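Local coordinates for cerato-platanin-like protein (PDB 3SUL) that is a secreted fungal cerato-platanin with a double-psi beta-barrel, whose molecular function is unknown, at residues S37-V42 against V78-A83. Numbering follows the deposited sequence.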
ATOM      1  N   SER A  37      -8.159  -9.771   8.713  1.00 16.05           N
ATOM      2  CA  SER A  37      -8.658  -8.920   9.727  1.00 16.02           C
ATOM      3  C   SER A  37      -7.840  -7.667   9.981  1.00 14.46           C
ATOM      4  O   SER A  37      -8.395  -6.539  10.204  1.00 15.61           O
ATOM      5  CB  SER A  37      -8.862  -9.746  11.005  1.00 17.51           C
ATOM      6  OG  SER A  37      -9.122  -8.816  12.030  1.00 26.51           O
ATOM      7  N   THR A  38      -6.514  -7.816   9.959  1.00 14.27           N
ATOM      8  CA  THR A  38      -5.577  -6.716  10.203  1.00 13.12           C
ATOM      9  C   THR A  38      -4.516  -6.614   9.130  1.00 12.37           C
ATOM     10  O   THR A  38      -4.303  -7.542   8.304  1.00 14.54           O
ATOM     11  CB  THR A  38      -4.872  -6.869  11.526  1.00 13.30           C
ATOM     12  OG1 THR A  38      -4.159  -8.091  11.421  1.00 16.00           O
ATOM     13  CG2 THR A  38      -5.841  -7.042  12.644  1.00 14.50           C
ATOM     14  N   PHE A  39      -3.831  -5.503   9.171  1.00 13.07           N
ATOM     15  CA  PHE A  39      -2.844  -5.233   8.105  1.00 14.13           C
ATOM     16  C   PHE A  39      -1.839  -6.336   8.109  1.00 14.32           C
ATOM     17  O   PHE A  39      -1.371  -6.764   7.054  1.00 15.00           O
ATOM     18  CB  PHE A  39      -2.125  -3.941   8.384  1.00 14.17           C
ATOM     19  CG  PHE A  39      -2.927  -2.718   8.154  1.00 12.98           C
ATOM     20  CD1 PHE A  39      -4.251  -2.735   7.618  1.00 13.99           C
ATOM     21  CD2 PHE A  39      -2.306  -1.477   8.358  1.00 12.99           C
ATOM     22  CE1 PHE A  39      -4.941  -1.529   7.431  1.00 13.91           C
ATOM     23  CE2 PHE A  39      -3.010  -0.298   8.087  1.00 13.24           C
ATOM     24  CZ  PHE A  39      -4.288  -0.316   7.660  1.00 14.02           C
ATOM     25  N   GLY A  40      -1.500  -6.822   9.290  1.00 15.52           N
ATOM     26  CA  GLY A  40      -0.469  -7.834   9.377  1.00 14.37           C
ATOM     27  C   GLY A  40      -0.861  -9.199   8.848  1.00 14.58           C
ATOM     28  O   GLY A  40       0.015 -10.009   8.568  1.00 13.95           O
ATOM     29  N   SER A  41      -2.141  -9.474   8.625  1.00 12.89           N
ATOM     30  CA  SER A  41      -2.538 -10.691   8.059  1.00 14.25           C
ATOM     31  C   SER A  41      -2.365 -10.731   6.553  1.00 13.00           C
ATOM     32  O   SER A  41      -2.564 -11.746   5.961  1.00 11.39           O
ATOM     33  CB  SER A  41      -3.976 -11.090   8.458  1.00 15.00           C
ATOM     34  OG  SER A  41      -4.827 -10.072   7.921  1.00 15.34           O
ATOM     35  N   VAL A  42      -2.007  -9.617   5.953  1.00 13.51           N
ATOM     36  CA  VAL A  42      -1.790  -9.595   4.496  1.00 11.94           C
ATOM     37  C   VAL A  42      -0.326  -9.822   4.276  1.00 11.43           C
ATOM     38  O   VAL A  42       0.480  -9.077   4.824  1.00 12.33           O
ATOM     39  CB  VAL A  42      -2.199  -8.255   3.880  1.00 12.79           C
ATOM     40  CG1 VAL A  42      -1.941  -8.221   2.367  1.00 11.60           C
ATOM     41  CG2 VAL A  42      -3.608  -7.932   4.238  1.00 14.43           C
ATOM     42  N   VAL A  78      -0.354  -3.589  -1.474  1.00 13.52           N
ATOM     43  CA  VAL A  78      -1.782  -3.846  -1.654  1.00 11.67           C
ATOM     44  C   VAL A  78      -2.477  -2.576  -1.234  1.00 13.12           C
ATOM     45  O   VAL A  78      -2.257  -2.058  -0.112  1.00 14.14           O
ATOM     46  CB  VAL A  78      -2.274  -4.949  -0.774  1.00 13.62           C
ATOM     47  CG1 VAL A  78      -3.813  -5.144  -0.957  1.00 11.33           C
ATOM     48  CG2 VAL A  78      -1.574  -6.188  -1.204  1.00 11.81           C
ATOM     49  N   GLY A  79      -3.295  -2.091  -2.144  1.00 12.64           N
ATOM     50  CA  GLY A  79      -4.051  -0.808  -1.895  1.00 14.14           C
ATOM     51  C   GLY A  79      -5.197  -1.173  -0.949  1.00 14.12           C
ATOM     52  O   GLY A  79      -5.964  -2.092  -1.209  1.00 15.70           O
ATOM     53  N   VAL A  80      -5.284  -0.476   0.197  1.00 14.60           N
ATOM     54  CA  VAL A  80      -6.332  -0.836   1.146  1.00 16.10           C
ATOM     55  C   VAL A  80      -7.010   0.399   1.678  1.00 16.86           C
ATOM     56  O   VAL A  80      -7.905   0.276   2.483  1.00 16.04           O
ATOM     57  CB  VAL A  80      -5.785  -1.618   2.350  1.00 13.98           C
ATOM     58  CG1 VAL A  80      -5.069  -2.871   1.886  1.00 14.81           C
ATOM     59  CG2 VAL A  80      -4.811  -0.779   3.167  1.00 14.74           C
ATOM     60  N   ASP A  81      -6.530   1.580   1.288  1.00 17.89           N
ATOM     61  CA  ASP A  81      -7.139   2.789   1.828  1.00 17.52           C
ATOM     62  C   ASP A  81      -7.037   3.940   0.815  1.00 19.65           C
ATOM     63  O   ASP A  81      -6.333   3.883  -0.157  1.00 19.24           O
ATOM     64  CB  ASP A  81      -6.533   3.180   3.188  1.00 17.62           C
ATOM     65  CG  ASP A  81      -7.487   4.056   3.993  1.00 19.15           C
ATOM     66  OD1 ASP A  81      -8.654   4.196   3.545  1.00 16.72           O
ATOM     67  OD2 ASP A  81      -7.056   4.561   5.023  1.00 21.65           O
ATOM     68  N   VAL A  82      -7.760   4.998   1.086  1.00 20.72           N
ATOM     69  CA  VAL A  82      -7.757   6.181   0.230  1.00 22.09           C
ATOM     70  C   VAL A  82      -6.463   6.945   0.451  1.00 22.14           C
ATOM     71  O   VAL A  82      -6.059   7.237   1.595  1.00 23.77           O
ATOM     72  CB  VAL A  82      -8.976   7.050   0.617  1.00 21.15           C
ATOM     73  CG1 VAL A  82      -8.989   8.385  -0.231  1.00 23.82           C
ATOM     74  CG2 VAL A  82     -10.231   6.288   0.366  1.00 18.36           C
ATOM     75  N   ALA A  83      -5.750   7.255  -0.649  1.00 24.72           N
ATOM     76  CA  ALA A  83      -4.679   8.265  -0.536  1.00 25.30           C
ATOM     77  C   ALA A  83      -5.127   9.419  -1.391  1.00 26.62           C
ATOM     78  O   ALA A  83      -5.841   9.212  -2.378  1.00 25.74           O
ATOM     79  CB  ALA A  83      -3.330   7.770  -0.986  1.00 25.03           C
TER
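Val78 opens the contact: its CG2 methyl reaches Val42 CG1 at 4.1 Å, the two side chains crossing at a slant. At Val42 the touching methyl is the one opposite the backbone N (chi1 179°); at Val78 it is the branch set beside the N, anti to the carbonyl carbon. The backbone of Val78 makes hydrogen bonds to Tyr45 and Gly47, which hold this residue in the sheet beside strand 45-49. Two residues on, Val80 again faces the segment 37-42. Its CG2 lies 4.3 Å from Phe39 CE1, approaching the ring at an oblique angle. Strand 73-80 belongs to the double-psi beta-barrel of the cerato-platanin fold, and the long loop between strands 4-8 and 45-49 lays residues 37-42 against it. Both pairs are buried and wholly apolar, and no hydrogen bond links the segments. The loop instead ties itself together: a short 3-10 turn runs through residues 39-41, and Thr38 O accepts two bonds, from Ser41 N at 2.9 Å and from Ser41 OG at 2.6 Å, the hydroxyl lying in the carbonyl plane on a lone pair. With Val42 N bonded to Phe39 O at 3.1 Å, this turn helps bring Phe39, at its start, and Val42, just after its end, to the strand side. Phe39 also meets the rings of Tyr12 and Phe19, and both it and Val80 touch Val46 on strand 45-49. At Asp81 the chain turns a corner; OD1 accepts a hydrogen bond from Ala23 N, which ties the corner to an earlier part of that same long loop, and a weak one from Val82 N.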